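Long-range contact in ATP grasp ligase (Microcystis aeruginosa MRC, PDB 5IG9), which probably joins a carboxylate to a nucleophile, such as an amine, at the expense of ATP, as an ATP-grasp ligase: residues L214-I225 with Y256-L267. Numbering follows the deposited sequence.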
loop_
_atom_site.group_PDB
_atom_site.type_symbol
_atom_site.label_atom_id
_atom_site.label_comp_id
_atom_site.label_asym_id
_atom_site.label_seq_id
_atom_site.Cartn_x
_atom_site.Cartn_y
_atom_site.Cartn_z
ATOM N N LEU A 214 -2.564 -7.768 -32.386
ATOM C CA LEU A 214 -2.020 -8.766 -31.481
ATOM C C LEU A 214 -2.073 -8.264 -30.046
ATOM O O LEU A 214 -2.000 -7.061 -29.782
ATOM C CB LEU A 214 -0.572 -9.120 -31.845
ATOM C CG LEU A 214 -0.316 -9.830 -33.175
ATOM C CD1 LEU A 214 1.173 -10.037 -33.380
ATOM C CD2 LEU A 214 -1.049 -11.159 -33.238
ATOM N N GLU A 215 -2.210 -9.210 -29.123
ATOM C CA GLU A 215 -2.051 -8.971 -27.696
ATOM C C GLU A 215 -0.768 -9.644 -27.233
ATOM O O GLU A 215 -0.547 -10.826 -27.519
ATOM C CB GLU A 215 -3.248 -9.509 -26.906
ATOM C CG GLU A 215 -4.534 -8.724 -27.101
ATOM C CD GLU A 215 -5.632 -9.159 -26.150
ATOM O OE1 GLU A 215 -6.191 -10.260 -26.340
ATOM O OE2 GLU A 215 -5.928 -8.398 -25.205
ATOM N N LEU A 216 0.078 -8.892 -26.531
ATOM C CA LEU A 216 1.354 -9.392 -26.037
ATOM C C LEU A 216 1.279 -9.605 -24.531
ATOM O O LEU A 216 0.782 -8.740 -23.801
ATOM C CB LEU A 216 2.494 -8.423 -26.362
ATOM C CG LEU A 216 2.696 -8.007 -27.819
ATOM C CD1 LEU A 216 3.935 -7.140 -27.957
ATOM C CD2 LEU A 216 2.791 -9.224 -28.713
ATOM N N ARG A 217 1.776 -10.752 -24.072
ATOM C CA ARG A 217 1.955 -11.041 -22.652
ATOM C C ARG A 217 3.441 -11.237 -22.408
ATOM O O ARG A 217 4.019 -12.235 -22.842
ATOM C CB ARG A 217 1.159 -12.272 -22.229
ATOM C CG ARG A 217 1.267 -12.597 -20.747
ATOM C CD ARG A 217 0.573 -11.549 -19.884
ATOM N NE ARG A 217 0.534 -11.938 -18.476
ATOM C CZ ARG A 217 -0.185 -11.315 -17.549
ATOM N NH1 ARG A 217 -0.930 -10.268 -17.879
ATOM N NH2 ARG A 217 -0.163 -11.738 -16.292
ATOM N N ILE A 218 4.053 -10.292 -21.708
ATOM C CA ILE A 218 5.499 -10.239 -21.532
ATOM C C ILE A 218 5.816 -10.472 -20.064
ATOM O O ILE A 218 5.424 -9.676 -19.203
ATOM C CB ILE A 218 6.067 -8.899 -22.018
ATOM C CG1 ILE A 218 5.610 -8.646 -23.455
ATOM C CG2 ILE A 218 7.580 -8.885 -21.904
ATOM C CD1 ILE A 218 5.850 -7.245 -23.928
ATOM N N THR A 219 6.528 -11.556 -19.780
ATOM C CA THR A 219 6.941 -11.908 -18.429
ATOM C C THR A 219 8.453 -11.760 -18.334
ATOM O O THR A 219 9.191 -12.381 -19.105
ATOM C CB THR A 219 6.516 -13.333 -18.077
ATOM O OG1 THR A 219 5.118 -13.490 -18.332
ATOM C CG2 THR A 219 6.785 -13.612 -16.617
ATOM N N ILE A 220 8.910 -10.937 -17.396
ATOM C CA ILE A 220 10.325 -10.635 -17.230
ATOM C C ILE A 220 10.779 -11.177 -15.885
ATOM O O ILE A 220 10.145 -10.905 -14.858
ATOM C CB ILE A 220 10.595 -9.123 -17.328
ATOM C CG1 ILE A 220 10.225 -8.614 -18.724
ATOM C CG2 ILE A 220 12.049 -8.822 -16.999
ATOM C CD1 ILE A 220 10.339 -7.117 -18.876
ATOM N N VAL A 221 11.870 -11.939 -15.891
ATOM C CA VAL A 221 12.487 -12.455 -14.673
ATOM C C VAL A 221 13.942 -12.004 -14.680
ATOM O O VAL A 221 14.769 -12.567 -15.413
ATOM C CB VAL A 221 12.394 -13.983 -14.571
ATOM C CG1 VAL A 221 12.870 -14.445 -13.207
ATOM C CG2 VAL A 221 10.975 -14.454 -14.842
ATOM N N GLY A 222 14.262 -11.005 -13.861
ATOM C CA GLY A 222 15.587 -10.417 -13.886
ATOM C C GLY A 222 15.780 -9.589 -15.138
ATOM O O GLY A 222 15.270 -8.469 -15.232
ATOM N N GLU A 223 16.514 -10.132 -16.112
ATOM C CA GLU A 223 16.647 -9.511 -17.424
ATOM C C GLU A 223 16.299 -10.489 -18.540
ATOM O O GLU A 223 16.641 -10.246 -19.701
ATOM C CB GLU A 223 18.055 -8.946 -17.626
ATOM C CG GLU A 223 18.370 -7.761 -16.721
ATOM C CD GLU A 223 19.682 -7.085 -17.068
ATOM O OE1 GLU A 223 20.630 -7.790 -17.472
ATOM O OE2 GLU A 223 19.761 -5.845 -16.945
ATOM N N GLN A 224 15.627 -11.588 -18.209
ATOM C CA GLN A 224 15.159 -12.563 -19.185
ATOM C C GLN A 224 13.718 -12.240 -19.553
ATOM O O GLN A 224 12.869 -12.079 -18.667
ATOM C CB GLN A 224 15.266 -13.982 -18.625
ATOM C CG GLN A 224 15.075 -15.072 -19.653
ATOM C CD GLN A 224 15.485 -16.431 -19.124
ATOM O OE1 GLN A 224 15.810 -16.579 -17.944
ATOM N NE2 GLN A 224 15.478 -17.433 -19.998
ATOM N N ILE A 225 13.444 -12.145 -20.852
ATOM C CA ILE A 225 12.172 -11.640 -21.352
ATOM C C ILE A 225 11.456 -12.754 -22.096
ATOM O O ILE A 225 11.946 -13.234 -23.125
ATOM C CB ILE A 225 12.370 -10.420 -22.261
ATOM C CG1 ILE A 225 13.255 -9.389 -21.562
ATOM C CG2 ILE A 225 11.027 -9.817 -22.635
ATOM C CD1 ILE A 225 13.569 -8.186 -22.404
ATOM N N TYR A 256 7.014 -14.786 -29.522
ATOM C CA TYR A 256 7.058 -13.549 -30.288
ATOM C C TYR A 256 8.360 -12.833 -29.966
ATOM O O TYR A 256 8.810 -12.845 -28.817
ATOM C CB TYR A 256 5.849 -12.659 -29.972
ATOM C CG TYR A 256 5.700 -11.430 -30.847
ATOM C CD1 TYR A 256 6.390 -10.258 -30.558
ATOM C CD2 TYR A 256 4.853 -11.434 -31.948
ATOM C CE1 TYR A 256 6.252 -9.134 -31.350
ATOM C CE2 TYR A 256 4.709 -10.314 -32.743
ATOM C CZ TYR A 256 5.411 -9.167 -32.439
ATOM O OH TYR A 256 5.271 -8.049 -33.226
ATOM N N ASP A 257 8.962 -12.219 -30.982
ATOM C CA ASP A 257 10.224 -11.502 -30.830
ATOM C C ASP A 257 9.944 -10.004 -30.806
ATOM O O ASP A 257 9.623 -9.407 -31.838
ATOM C CB ASP A 257 11.195 -11.858 -31.955
ATOM C CG ASP A 257 11.731 -13.275 -31.840
ATOM O OD1 ASP A 257 11.976 -13.737 -30.705
ATOM O OD2 ASP A 257 11.908 -13.933 -32.890
ATOM N N LEU A 258 10.064 -9.402 -29.628
ATOM C CA LEU A 258 9.958 -7.960 -29.515
ATOM C C LEU A 258 11.124 -7.285 -30.236
ATOM O O LEU A 258 12.221 -7.843 -30.315
ATOM C CB LEU A 258 9.963 -7.534 -28.049
ATOM C CG LEU A 258 8.709 -7.755 -27.210
ATOM C CD1 LEU A 258 8.980 -7.386 -25.760
ATOM C CD2 LEU A 258 7.562 -6.936 -27.768
ATOM N N PRO A 259 10.909 -6.089 -30.777
ATOM C CA PRO A 259 12.046 -5.268 -31.202
ATOM C C PRO A 259 12.983 -5.023 -30.027
ATOM O O PRO A 259 12.543 -4.832 -28.892
ATOM C CB PRO A 259 11.385 -3.973 -31.684
ATOM C CG PRO A 259 9.998 -4.384 -32.074
ATOM C CD PRO A 259 9.616 -5.462 -31.101
ATOM N N LYS A 260 14.291 -5.038 -30.303
ATOM C CA LYS A 260 15.262 -4.829 -29.234
ATOM C C LYS A 260 15.088 -3.474 -28.561
ATOM O O LYS A 260 15.501 -3.307 -27.409
ATOM C CB LYS A 260 16.691 -4.967 -29.764
ATOM C CG LYS A 260 17.215 -3.742 -30.491
ATOM C CD LYS A 260 18.738 -3.718 -30.528
ATOM C CE LYS A 260 19.327 -3.404 -29.158
ATOM N NZ LYS A 260 20.811 -3.268 -29.212
ATOM N N THR A 261 14.479 -2.506 -29.251
ATOM C CA THR A 261 14.202 -1.214 -28.633
ATOM C C THR A 261 13.102 -1.332 -27.586
ATOM O O THR A 261 13.209 -0.756 -26.497
ATOM C CB THR A 261 13.817 -0.192 -29.700
ATOM O OG1 THR A 261 14.893 -0.046 -30.634
ATOM C CG2 THR A 261 13.517 1.156 -29.065
ATOM N N ILE A 262 12.039 -2.077 -27.896
ATOM C CA ILE A 262 10.976 -2.297 -26.919
ATOM C C ILE A 262 11.500 -3.097 -25.733
ATOM O O ILE A 262 11.171 -2.809 -24.577
ATOM C CB ILE A 262 9.772 -2.993 -27.584
ATOM C CG1 ILE A 262 9.264 -2.176 -28.775
ATOM C CG2 ILE A 262 8.657 -3.212 -26.569
ATOM C CD1 ILE A 262 8.700 -0.833 -28.398
ATOM N N GLU A 263 12.330 -4.112 -25.999
ATOM C CA GLU A 263 12.894 -4.908 -24.912
ATOM C C GLU A 263 13.748 -4.054 -23.984
ATOM O O GLU A 263 13.675 -4.193 -22.757
ATOM C CB GLU A 263 13.719 -6.066 -25.474
ATOM C CG GLU A 263 12.892 -7.219 -26.005
ATOM C CD GLU A 263 13.753 -8.397 -26.411
ATOM O OE1 GLU A 263 14.993 -8.271 -26.339
ATOM O OE2 GLU A 263 13.194 -9.446 -26.798
ATOM N N LYS A 264 14.568 -3.164 -24.548
ATOM C CA LYS A 264 15.414 -2.325 -23.708
ATOM C C LYS A 264 14.595 -1.285 -22.954
ATOM O O LYS A 264 14.975 -0.881 -21.850
ATOM C CB LYS A 264 16.500 -1.654 -24.552
ATOM C CG LYS A 264 16.189 -0.233 -24.997
ATOM C CD LYS A 264 17.118 0.770 -24.326
ATOM C CE LYS A 264 16.814 2.199 -24.755
ATOM N NZ LYS A 264 17.781 3.158 -24.152
ATOM N N GLN A 265 13.464 -0.852 -23.517
ATOM C CA GLN A 265 12.620 0.109 -22.815
ATOM C C GLN A 265 11.876 -0.554 -21.663
ATOM O O GLN A 265 11.711 0.048 -20.597
ATOM C CB GLN A 265 11.635 0.761 -23.789
ATOM C CG GLN A 265 12.272 1.758 -24.752
ATOM C CD GLN A 265 11.298 2.257 -25.802
ATOM O OE1 GLN A 265 10.685 1.469 -26.521
ATOM N NE2 GLN A 265 11.147 3.573 -25.891
ATOM N N LEU A 266 11.419 -1.792 -21.856
ATOM C CA LEU A 266 10.766 -2.507 -20.766
ATOM C C LEU A 266 11.749 -2.828 -19.650
ATOM O O LEU A 266 11.370 -2.843 -18.474
ATOM C CB LEU A 266 10.112 -3.785 -21.287
ATOM C CG LEU A 266 8.947 -3.594 -22.255
ATOM C CD1 LEU A 266 8.424 -4.947 -22.691
ATOM C CD2 LEU A 266 7.844 -2.761 -21.624
ATOM N N LEU A 267 13.012 -3.082 -19.992
ATOM C CA LEU A 267 14.016 -3.295 -18.957
ATOM C C LEU A 267 14.274 -2.017 -18.171
ATOM O O LEU A 267 14.469 -2.064 -16.952
ATOM C CB LEU A 267 15.310 -3.819 -19.574
ATOM C CG LEU A 267 15.305 -5.291 -19.977
ATOM C CD1 LEU A 267 16.666 -5.673 -20.522
ATOM C CD2 LEU A 267 14.922 -6.181 -18.802
#
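L216 lays its CD2 methyl over the centre of one face of the Y256 ring, 4.2 Å from the centroid and 10° off the normal, a CH-pi contact. L214 CD1 reaches the same ring obliquely, 3.6 Å from Y256 CE2. With CG placed opposite the backbone N (chi1 -172°), the Y256 ring extends toward L214 and L216, while its OH is hydrogen-bonded to the hydroxyl of Y290 on strand 290-296.

Aliphatic packing continues from the loop into the helix. The two methyls of L258 divide between two residues on the same side of the strand: CD2 meets L216 CD1, and L258 CD1 meets I218 CD1 tip to tip at 3.6 Å. I218 CD1 also lies 3.7 Å from L266 CD1, the two side chains crossing at about a right angle, and I220 CD1 sits against L266 CB. Beyond the hairpin turn, I225 CD1 packs on the methylene carbons of E263, 3.7 Å from E263 CB, and lies 4.2 Å from L267 CG. L267 CD2 approaches the turn itself at E223 CA.

Strands 214-221 and 224-231 form a hairpin of an antiparallel sheet, consistent with the C-terminal part of an ATP-grasp fold. Residues 260-267, opening helix 260-273, cross strand 214-221 at -55° with axes 11.0 Å apart. With no hydrogen bond between the segments, their association rests on hydrophobic burial and shape fit, plus the loop's CH-pi contact.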